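Local coordinates for protein 2-hydroxyethylphosphonate dioxygenase (PDB 4YAR) that uses non-heme iron(II) and dioxygen to convert 2-hydroxyethylphosphonate to hydroxymethylphosphonate and formate, a step in the biosynthesis of the herbicidal antibiotic phosphinothricin tripeptide, at residues D172-P177 with K302-I307; L365-D370 with V392-H397. The protein carries 1 engineered substitution. One frame throughout, in Å; residues are numbered along the deposited sequence.

Interaction 1 (D172-P177 with K302-I307); sequences DSYVHP and KTWTTI. Engineered in segment 172-177: His-176 (natural residue Glu).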
ATOM      1  N   ASP A 172      19.322  -3.140   9.857  1.00 15.92           N
ATOM      2  CA  ASP A 172      18.839  -1.806   9.553  1.00 16.80           C
ATOM      3  C   ASP A 172      17.702  -1.901   8.526  1.00 15.74           C
ATOM      4  O   ASP A 172      17.654  -2.854   7.668  1.00 16.13           O
ATOM      5  CB  ASP A 172      19.973  -0.945   8.945  1.00 16.89           C
ATOM      6  CG  ASP A 172      21.093  -0.515   9.927  1.00 17.32           C
ATOM      7  OD1 ASP A 172      21.015  -0.636  11.161  1.00 17.80           O
ATOM      8  OD2 ASP A 172      22.165  -0.076   9.413  1.00 16.93           O
ATOM      9  N   SER A 173      16.846  -0.875   8.515  1.00 15.46           N
ATOM     10  CA  SER A 173      15.812  -0.754   7.508  1.00 16.33           C
ATOM     11  C   SER A 173      15.662   0.667   7.078  1.00 14.55           C
ATOM     12  O   SER A 173      16.039   1.563   7.816  1.00 17.07           O
ATOM     13  CB  SER A 173      14.454  -1.310   8.011  1.00 15.03           C
ATOM     14  OG  SER A 173      14.071  -0.657   9.209  1.00 14.68           O
ATOM     15  N   TYR A 174      15.126   0.874   5.902  1.00 16.23           N
ATOM     16  CA  TYR A 174      14.782   2.192   5.446  1.00 16.70           C
ATOM     17  C   TYR A 174      13.660   2.165   4.398  1.00 19.51           C
ATOM     18  O   TYR A 174      13.387   1.125   3.740  1.00 17.80           O
ATOM     19  CB  TYR A 174      16.011   2.928   4.881  1.00 19.34           C
ATOM     20  CG  TYR A 174      16.396   2.502   3.472  1.00 21.42           C
ATOM     21  CD1 TYR A 174      16.930   1.249   3.185  1.00 23.76           C
ATOM     22  CD2 TYR A 174      16.230   3.403   2.406  1.00 23.82           C
ATOM     23  CE1 TYR A 174      17.254   0.887   1.892  1.00 26.01           C
ATOM     24  CE2 TYR A 174      16.571   3.059   1.127  1.00 25.33           C
ATOM     25  CZ  TYR A 174      17.096   1.818   0.857  1.00 30.76           C
ATOM     26  OH  TYR A 174      17.374   1.519  -0.467  1.00 30.15           O
ATOM     27  N   VAL A 175      13.112   3.351   4.151  1.00 19.25           N
ATOM     28  CA  VAL A 175      12.103   3.522   3.141  1.00 23.15           C
ATOM     29  C   VAL A 175      12.736   4.223   1.979  1.00 29.07           C
ATOM     30  O   VAL A 175      13.261   5.338   2.111  1.00 24.54           O
ATOM     31  CB  VAL A 175      10.934   4.355   3.577  1.00 23.31           C
ATOM     32  CG1 VAL A 175       9.997   4.517   2.367  1.00 27.12           C
ATOM     33  CG2 VAL A 175      10.244   3.665   4.726  1.00 23.16           C
ATOM     34  N   HIS A 176      12.545   3.564   0.843  0.50 29.65           N
ATOM     35  CA  HIS A 176      13.065   3.968  -0.423  0.50 33.83           C
ATOM     36  C   HIS A 176      12.005   4.892  -1.010  0.50 33.43           C
ATOM     37  O   HIS A 176      10.776   4.610  -1.004  0.50 31.34           O
ATOM     38  CB  HIS A 176      13.371   2.720  -1.282  0.50 33.74           C
ATOM     39  CG  HIS A 176      14.014   3.025  -2.588  0.50 35.04           C
ATOM     40  ND1 HIS A 176      15.146   3.806  -2.703  0.50 36.59           N
ATOM     41  CD2 HIS A 176      13.672   2.664  -3.847  0.50 34.82           C
ATOM     42  CE1 HIS A 176      15.468   3.913  -3.980  0.50 33.36           C
ATOM     43  NE2 HIS A 176      14.608   3.199  -4.688  0.50 26.58           N
ATOM     44  N   PRO A 177      12.458   6.058  -1.461  1.00 38.39           N
ATOM     45  CA  PRO A 177      11.446   6.888  -2.049  1.00 35.14           C
ATOM     46  C   PRO A 177      11.049   6.415  -3.460  1.00 37.55           C
ATOM     47  O   PRO A 177      11.813   5.734  -4.115  1.00 35.29           O
ATOM     48  CB  PRO A 177      12.117   8.258  -2.111  1.00 39.04           C
ATOM     49  CG  PRO A 177      13.590   8.017  -2.123  1.00 38.45           C
ATOM     50  CD  PRO A 177      13.810   6.683  -1.478  1.00 36.46           C
ATOM     51  N   LYS A 302      16.084  10.605   6.639  1.00 31.52           N
ATOM     52  CA  LYS A 302      14.935  10.848   7.499  1.00 29.30           C
ATOM     53  C   LYS A 302      14.294   9.546   7.902  1.00 30.90           C
ATOM     54  O   LYS A 302      13.850   9.435   9.007  1.00 27.68           O
ATOM     55  CB  LYS A 302      13.873  11.776   6.850  1.00 39.43           C
ATOM     56  CG  LYS A 302      12.955  12.574   7.813  1.00 44.29           C
ATOM     57  CD  LYS A 302      11.660  13.014   7.073  1.00 50.39           C
ATOM     58  CE  LYS A 302      10.727  14.054   7.765  1.00 50.70           C
ATOM     59  NZ  LYS A 302       9.645  14.676   6.872  1.00 36.95           N
ATOM     60  N   THR A 303      14.204   8.550   7.023  1.00 25.50           N
ATOM     61  CA  THR A 303      13.424   7.374   7.447  1.00 27.18           C
ATOM     62  C   THR A 303      14.332   6.272   7.997  1.00 25.40           C
ATOM     63  O   THR A 303      13.868   5.284   8.669  1.00 26.26           O
ATOM     64  CB  THR A 303      12.637   6.779   6.282  1.00 28.09           C
ATOM     65  OG1 THR A 303      13.563   6.443   5.246  1.00 32.65           O
ATOM     66  CG2 THR A 303      11.694   7.762   5.760  1.00 30.67           C
ATOM     67  N   TRP A 304      15.593   6.383   7.664  1.00 19.98           N
ATOM     68  CA  TRP A 304      16.582   5.372   8.065  1.00 20.43           C
ATOM     69  C   TRP A 304      16.371   4.892   9.503  1.00 20.95           C
ATOM     70  O   TRP A 304      16.352   5.701  10.441  1.00 19.02           O
ATOM     71  CB  TRP A 304      17.942   5.959   7.982  1.00 22.33           C
ATOM     72  CG  TRP A 304      19.094   4.953   8.030  1.00 23.58           C
ATOM     73  CD1 TRP A 304      19.787   4.530   9.129  1.00 24.76           C
ATOM     74  CD2 TRP A 304      19.642   4.263   6.915  1.00 22.62           C
ATOM     75  NE1 TRP A 304      20.786   3.646   8.740  1.00 27.41           N
ATOM     76  CE2 TRP A 304      20.689   3.448   7.390  1.00 24.30           C
ATOM     77  CE3 TRP A 304      19.343   4.244   5.536  1.00 23.74           C
ATOM     78  CZ2 TRP A 304      21.459   2.664   6.546  1.00 23.33           C
ATOM     79  CZ3 TRP A 304      20.106   3.455   4.710  1.00 20.45           C
ATOM     80  CH2 TRP A 304      21.153   2.675   5.214  1.00 22.61           C
ATOM     81  N   THR A 305      16.323   3.588   9.706  1.00 16.49           N
ATOM     82  CA  THR A 305      16.096   3.023  11.044  1.00 17.05           C
ATOM     83  C   THR A 305      17.193   1.975  11.331  1.00 17.71           C
ATOM     84  O   THR A 305      17.339   0.984  10.602  1.00 16.67           O
ATOM     85  CB  THR A 305      14.740   2.382  11.158  1.00 16.42           C
ATOM     86  OG1 THR A 305      13.747   3.375  10.935  1.00 18.00           O
ATOM     87  CG2 THR A 305      14.476   1.725  12.476  1.00 15.53           C
ATOM     88  N   THR A 306      17.979   2.248  12.370  1.00 16.09           N
ATOM     89  CA  THR A 306      19.120   1.377  12.694  1.00 16.56           C
ATOM     90  C   THR A 306      18.647   0.212  13.548  1.00 17.05           C
ATOM     91  O   THR A 306      17.558   0.216  14.091  1.00 14.65           O
ATOM     92  CB  THR A 306      20.212   2.107  13.503  1.00 17.37           C
ATOM     93  OG1 THR A 306      19.665   2.546  14.751  1.00 17.94           O
ATOM     94  CG2 THR A 306      20.740   3.282  12.761  1.00 18.45           C
ATOM     95  N   ILE A 307      19.518  -0.784  13.699  1.00 15.23           N
ATOM     96  CA  ILE A 307      19.258  -1.872  14.632  1.00 17.09           C
ATOM     97  C   ILE A 307      18.929  -1.311  16.035  1.00 18.48           C
ATOM     98  O   ILE A 307      17.990  -1.756  16.704  1.00 18.21           O
ATOM     99  CB  ILE A 307      20.489  -2.764  14.692  1.00 16.97           C
ATOM    100  CG1 ILE A 307      20.665  -3.490  13.330  1.00 19.40           C
ATOM    101  CG2 ILE A 307      20.339  -3.817  15.715  1.00 18.37           C
ATOM    102  CD1 ILE A 307      22.124  -3.692  12.953  1.00 19.34           C
TER
HETATM  103  O   HOH W   1      23.012   2.379  10.034  1.00 21.32           O

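Interaction 2 (L365-D370 with V392-H397); sequences LTLEWD and VRHRWH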
ATOM      1  N   LEU A 365       6.816 -22.070  13.084  1.00 24.59           N
ATOM      2  CA  LEU A 365       5.664 -21.308  13.567  1.00 26.34           C
ATOM      3  C   LEU A 365       4.357 -21.777  12.940  1.00 23.83           C
ATOM      4  O   LEU A 365       4.310 -22.286  11.789  1.00 24.32           O
ATOM      5  CB  LEU A 365       5.847 -19.799  13.322  1.00 27.14           C
ATOM      6  CG  LEU A 365       7.078 -19.082  13.942  1.00 27.22           C
ATOM      7  CD1 LEU A 365       7.078 -17.557  13.682  1.00 27.72           C
ATOM      8  CD2 LEU A 365       7.139 -19.371  15.438  1.00 29.31           C
ATOM      9  N   THR A 366       3.299 -21.605  13.727  1.00 22.82           N
ATOM     10  CA  THR A 366       1.982 -21.927  13.295  1.00 22.79           C
ATOM     11  C   THR A 366       1.118 -20.673  13.152  1.00 20.97           C
ATOM     12  O   THR A 366       1.014 -19.882  14.064  1.00 21.07           O
ATOM     13  CB  THR A 366       1.311 -22.999  14.196  1.00 26.94           C
ATOM     14  OG1 THR A 366       2.007 -24.236  14.033  1.00 27.74           O
ATOM     15  CG2 THR A 366      -0.100 -23.198  13.745  1.00 26.59           C
ATOM     16  N   LEU A 367       0.608 -20.490  11.958  1.00 19.25           N
ATOM     17  CA  LEU A 367      -0.329 -19.389  11.657  1.00 17.54           C
ATOM     18  C   LEU A 367      -1.732 -19.994  11.692  1.00 17.64           C
ATOM     19  O   LEU A 367      -2.007 -20.899  10.931  1.00 19.33           O
ATOM     20  CB  LEU A 367      -0.033 -18.728  10.325  1.00 18.47           C
ATOM     21  CG  LEU A 367      -1.103 -17.740   9.758  1.00 19.05           C
ATOM     22  CD1 LEU A 367      -1.194 -16.475  10.564  1.00 20.63           C
ATOM     23  CD2 LEU A 367      -0.731 -17.356   8.326  1.00 20.13           C
ATOM     24  N   GLU A 368      -2.581 -19.463  12.533  1.00 21.37           N
ATOM     25  CA  GLU A 368      -4.012 -19.823  12.559  1.00 21.20           C
ATOM     26  C   GLU A 368      -4.895 -18.710  12.045  1.00 19.78           C
ATOM     27  O   GLU A 368      -4.591 -17.555  12.338  1.00 21.07           O
ATOM     28  CB  GLU A 368      -4.429 -20.098  13.977  1.00 23.08           C
ATOM     29  CG  GLU A 368      -3.637 -21.213  14.577  1.00 25.24           C
ATOM     30  CD  GLU A 368      -4.138 -21.524  15.935  1.00 27.55           C
ATOM     31  OE1 GLU A 368      -4.822 -20.614  16.561  1.00 25.91           O
ATOM     32  OE2 GLU A 368      -3.789 -22.660  16.374  1.00 32.97           O
ATOM     33  N   TRP A 369      -5.984 -19.086  11.391  1.00 18.52           N
ATOM     34  CA  TRP A 369      -6.979 -18.098  10.927  1.00 19.25           C
ATOM     35  C   TRP A 369      -8.414 -18.665  10.955  1.00 21.87           C
ATOM     36  O   TRP A 369      -8.618 -19.894  11.032  1.00 24.64           O
ATOM     37  CB  TRP A 369      -6.606 -17.529   9.561  1.00 18.51           C
ATOM     38  CG  TRP A 369      -6.693 -18.436   8.398  1.00 19.69           C
ATOM     39  CD1 TRP A 369      -7.698 -18.456   7.432  1.00 18.80           C
ATOM     40  CD2 TRP A 369      -5.701 -19.332   7.935  1.00 19.96           C
ATOM     41  NE1 TRP A 369      -7.422 -19.365   6.483  1.00 19.76           N
ATOM     42  CE2 TRP A 369      -6.192 -19.917   6.752  1.00 21.09           C
ATOM     43  CE3 TRP A 369      -4.427 -19.694   8.397  1.00 20.02           C
ATOM     44  CZ2 TRP A 369      -5.485 -20.870   6.045  1.00 21.20           C
ATOM     45  CZ3 TRP A 369      -3.755 -20.667   7.733  1.00 20.29           C
ATOM     46  CH2 TRP A 369      -4.287 -21.240   6.529  1.00 21.05           C
ATOM     47  N   ASP A 370      -9.371 -17.755  10.800  1.00 21.22           N
ATOM     48  CA  ASP A 370     -10.780 -18.114  10.766  1.00 25.00           C
ATOM     49  C   ASP A 370     -11.273 -17.728   9.363  1.00 25.14           C
ATOM     50  O   ASP A 370     -11.193 -16.569   8.915  1.00 27.97           O
ATOM     51  CB  ASP A 370     -11.481 -17.474  11.962  1.00 29.57           C
ATOM     52  CG  ASP A 370     -10.978 -18.043  13.266  1.00 30.59           C
ATOM     53  OD1 ASP A 370     -11.191 -19.256  13.509  1.00 29.28           O
ATOM     54  OD2 ASP A 370     -10.342 -17.304  14.041  1.00 37.36           O
ATOM     55  N   VAL A 392      -8.853 -10.076   8.329  1.00 17.28           N
ATOM     56  CA  VAL A 392      -8.818 -11.490   8.587  1.00 17.78           C
ATOM     57  C   VAL A 392      -8.208 -11.702   9.966  1.00 16.35           C
ATOM     58  O   VAL A 392      -7.076 -11.392  10.195  1.00 18.21           O
ATOM     59  CB  VAL A 392      -8.013 -12.221   7.505  1.00 18.14           C
ATOM     60  CG1 VAL A 392      -7.730 -13.649   7.878  1.00 20.72           C
ATOM     61  CG2 VAL A 392      -8.679 -12.015   6.188  1.00 17.55           C
ATOM     62  N   ARG A 393      -8.967 -12.363  10.842  1.00 18.96           N
ATOM     63  CA  ARG A 393      -8.520 -12.558  12.219  1.00 24.28           C
ATOM     64  C   ARG A 393      -7.604 -13.797  12.217  1.00 17.42           C
ATOM     65  O   ARG A 393      -7.878 -14.801  11.609  1.00 20.19           O
ATOM     66  CB  ARG A 393      -9.725 -12.691  13.179  1.00 27.90           C
ATOM     67  CG  ARG A 393      -9.455 -13.001  14.647  1.00 33.38           C
ATOM     68  CD  ARG A 393     -10.690 -13.702  15.239  1.00 39.94           C
ATOM     69  NE  ARG A 393     -11.690 -12.740  15.686  1.00 40.90           N
ATOM     70  CZ  ARG A 393     -13.002 -12.998  15.835  1.00 53.33           C
ATOM     71  NH1 ARG A 393     -13.526 -14.208  15.559  1.00 53.63           N
ATOM     72  NH2 ARG A 393     -13.823 -12.030  16.255  1.00 48.88           N
ATOM     73  N   HIS A 394      -6.481 -13.625  12.830  1.00 17.27           N
ATOM     74  CA  HIS A 394      -5.397 -14.647  12.811  1.00 18.80           C
ATOM     75  C   HIS A 394      -4.496 -14.477  14.014  1.00 18.06           C
ATOM     76  O   HIS A 394      -4.584 -13.518  14.820  1.00 18.50           O
ATOM     77  CB  HIS A 394      -4.589 -14.572  11.467  1.00 19.43           C
ATOM     78  CG  HIS A 394      -3.846 -13.284  11.272  1.00 17.78           C
ATOM     79  ND1 HIS A 394      -4.460 -12.090  10.962  1.00 17.67           N
ATOM     80  CD2 HIS A 394      -2.521 -13.011  11.366  1.00 16.23           C
ATOM     81  CE1 HIS A 394      -3.554 -11.143  10.838  1.00 16.99           C
ATOM     82  NE2 HIS A 394      -2.367 -11.676  11.090  1.00 18.98           N
ATOM     83  N   ARG A 395      -3.649 -15.478  14.214  1.00 20.70           N
ATOM     84  CA  ARG A 395      -2.717 -15.459  15.317  1.00 22.44           C
ATOM     85  C   ARG A 395      -1.562 -16.417  14.969  1.00 20.74           C
ATOM     86  O   ARG A 395      -1.675 -17.261  14.103  1.00 19.56           O
ATOM     87  CB  ARG A 395      -3.418 -15.904  16.610  1.00 25.29           C
ATOM     88  CG  ARG A 395      -3.941 -17.298  16.486  1.00 28.03           C
ATOM     89  CD  ARG A 395      -4.930 -17.575  17.597  1.00 31.38           C
ATOM     90  NE  ARG A 395      -6.213 -16.940  17.311  1.00 31.95           N
ATOM     91  CZ  ARG A 395      -7.109 -17.372  16.441  1.00 32.67           C
ATOM     92  NH1 ARG A 395      -6.927 -18.492  15.804  1.00 34.44           N
ATOM     93  NH2 ARG A 395      -8.240 -16.676  16.244  1.00 33.85           N
ATOM     94  N   TRP A 396      -0.443 -16.190  15.618  1.00 22.64           N
ATOM     95  CA  TRP A 396       0.759 -17.067  15.507  1.00 21.68           C
ATOM     96  C   TRP A 396       0.987 -17.795  16.859  1.00 23.66           C
ATOM     97  O   TRP A 396       0.871 -17.153  17.922  1.00 23.48           O
ATOM     98  CB  TRP A 396       1.983 -16.280  15.163  1.00 24.11           C
ATOM     99  CG  TRP A 396       2.026 -15.686  13.813  1.00 19.84           C
ATOM    100  CD1 TRP A 396       1.627 -14.437  13.489  1.00 24.31           C
ATOM    101  CD2 TRP A 396       2.533 -16.280  12.600  1.00 22.54           C
ATOM    102  NE1 TRP A 396       1.817 -14.219  12.128  1.00 23.78           N
ATOM    103  CE2 TRP A 396       2.368 -15.331  11.564  1.00 22.63           C
ATOM    104  CE3 TRP A 396       3.079 -17.523  12.269  1.00 20.47           C
ATOM    105  CZ2 TRP A 396       2.741 -15.596  10.255  1.00 20.78           C
ATOM    106  CZ3 TRP A 396       3.425 -17.784  10.981  1.00 21.67           C
ATOM    107  CH2 TRP A 396       3.303 -16.811   9.981  1.00 21.66           C
ATOM    108  N   HIS A 397       1.342 -19.083  16.783  1.00 24.95           N
ATOM    109  CA  HIS A 397       1.797 -19.896  17.958  1.00 28.43           C
ATOM    110  C   HIS A 397       3.194 -20.467  17.623  1.00 25.99           C
ATOM    111  O   HIS A 397       3.564 -20.584  16.451  1.00 24.17           O
ATOM    112  CB  HIS A 397       0.896 -21.150  18.316  1.00 31.47           C
ATOM    113  CG  HIS A 397      -0.573 -20.866  18.494  1.00 36.14           C
ATOM    114  ND1 HIS A 397      -1.067 -19.796  19.226  1.00 39.61           N
ATOM    115  CD2 HIS A 397      -1.659 -21.549  18.065  1.00 38.44           C
ATOM    116  CE1 HIS A 397      -2.398 -19.805  19.195  1.00 32.55           C
ATOM    117  NE2 HIS A 397      -2.773 -20.862  18.502  1.00 36.91           N
TER

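Interaction 1 (D172-P177 with K302-I307)
Ser-173 and Thr-305 form a single antiparallel hydrogen-bonded bridge, which joins segment 302-307, the end of a loop and the start of helix 307-312, to strand 173-176. Ser-173 N donates to Thr-305 O at 2.8 Å, and Thr-305 N returns a bond of 2.8 Å to Ser-173 O. Near the start of the segment, Val-175 N reaches Thr-303 OG1 in a weak bond of 3.3 Å. At the other end, Asp-172 OD1 accepts from Ile-307 N at 3.0 Å, met nearly along its C-O axis though bent to 140° at the hydrogen. The donor Ile-307 N opens helix 307-312, right after the N-cap Thr-306, so the carboxylate takes a backbone N-H from the helix start. Asp-172 OD2 accepts from a water whose oxygen is 2.7 Å away; the same water accepts from Trp-304 NE1 in the indole plane, and His-160 N also donates to OD2. Trp-304 swings its indole back over Tyr-174, with CG anti to its own backbone N (chi1 -166°). Trp-304 CE3 comes to 3.6 Å from Tyr-174 CB, and the two ring planes lie 34° apart, an oblique pairing. Further out, Tyr-174 OH is hydrogen-bonded to Trp-147 and Tyr-184, while Arg-157 makes a cation-pi contact with Trp-304. The engineered His-176, at a substrate-binding position that is Glu in the natural protein, touches nothing in 302-307. Within this chain, strand 173-176 is outermost in its six-stranded antiparallel sheet: strand 133-140 pairs with one edge, and the loop leading into helix 307-312 meets the other.

Interaction 2 (L365-D370 with V392-H397)
Thr-366 to Trp-369 pair antiparallel with His-397 to His-394, their strand axes 4.7 Å apart and 158° between N-to-C directions. This is one edge of a three-stranded antiparallel beta sheet in which strand 365-371 lies between 394-397 and 374-380. Thr-366/His-397 and Glu-368/Arg-395 are the hydrogen-bonded pairs; Thr-366 N to His-397 O, at 2.9 Å, is nearly straight. Leu-367/Trp-396 and Trp-369/His-394 are non-hydrogen-bonded pairs, with side chains on the opposite face. There Leu-367 CB sits over the indole of Trp-396 in a CH-pi contact, 3.8 Å from the six-membered ring centroid and 15° off its normal, while Leu-365 CB meets Trp-396 CE3 at 3.7 Å. Tyr-358 lies edge-to-face with Trp-396 and hydrogen-bonds His-394 NE2; ND1 of that imidazole donates back to Val-392 O. On the face of Glu-368 and Arg-395, a bend at chi3 helps bring the guanidinium across toward 365-370, and two carboxylates approach its edge near its plane. Asp-349 adds a third acidic partner at NE, so the cation is shared among three acids. Arg-395 NH2 donates to Asp-370 OD2 at 3.1 Å, part of a salt bridge, meeting the oxygen nearly along its C-O axis. Glu-368 OE1 receives Arg-395 NH1 at 3.1 Å on its anti side, 23° out of the carboxylate plane.

Interactions 1 and 2 do not touch: their centres lie 29 Å apart and their nearest atoms about 19 Å. They follow one another along the chain, 172-177 with 302-307 closing before 365-370 with 392-397 opens. Each involves a strand that is outermost, within this chain, in a different antiparallel sheet, 173-176 in the first and 394-397 in the second. Only interaction 1 adjoins the active site: Tyr-174 comes to about 5 Å, side chain to side chain, from the iron ligand His-182, and the engineered His-176 of segment 172-177 is at a substrate-binding position. Interaction 2 is away from the annotated sites, although a bound cadmium ion lies about 5 Å from the Trp-369 side chain.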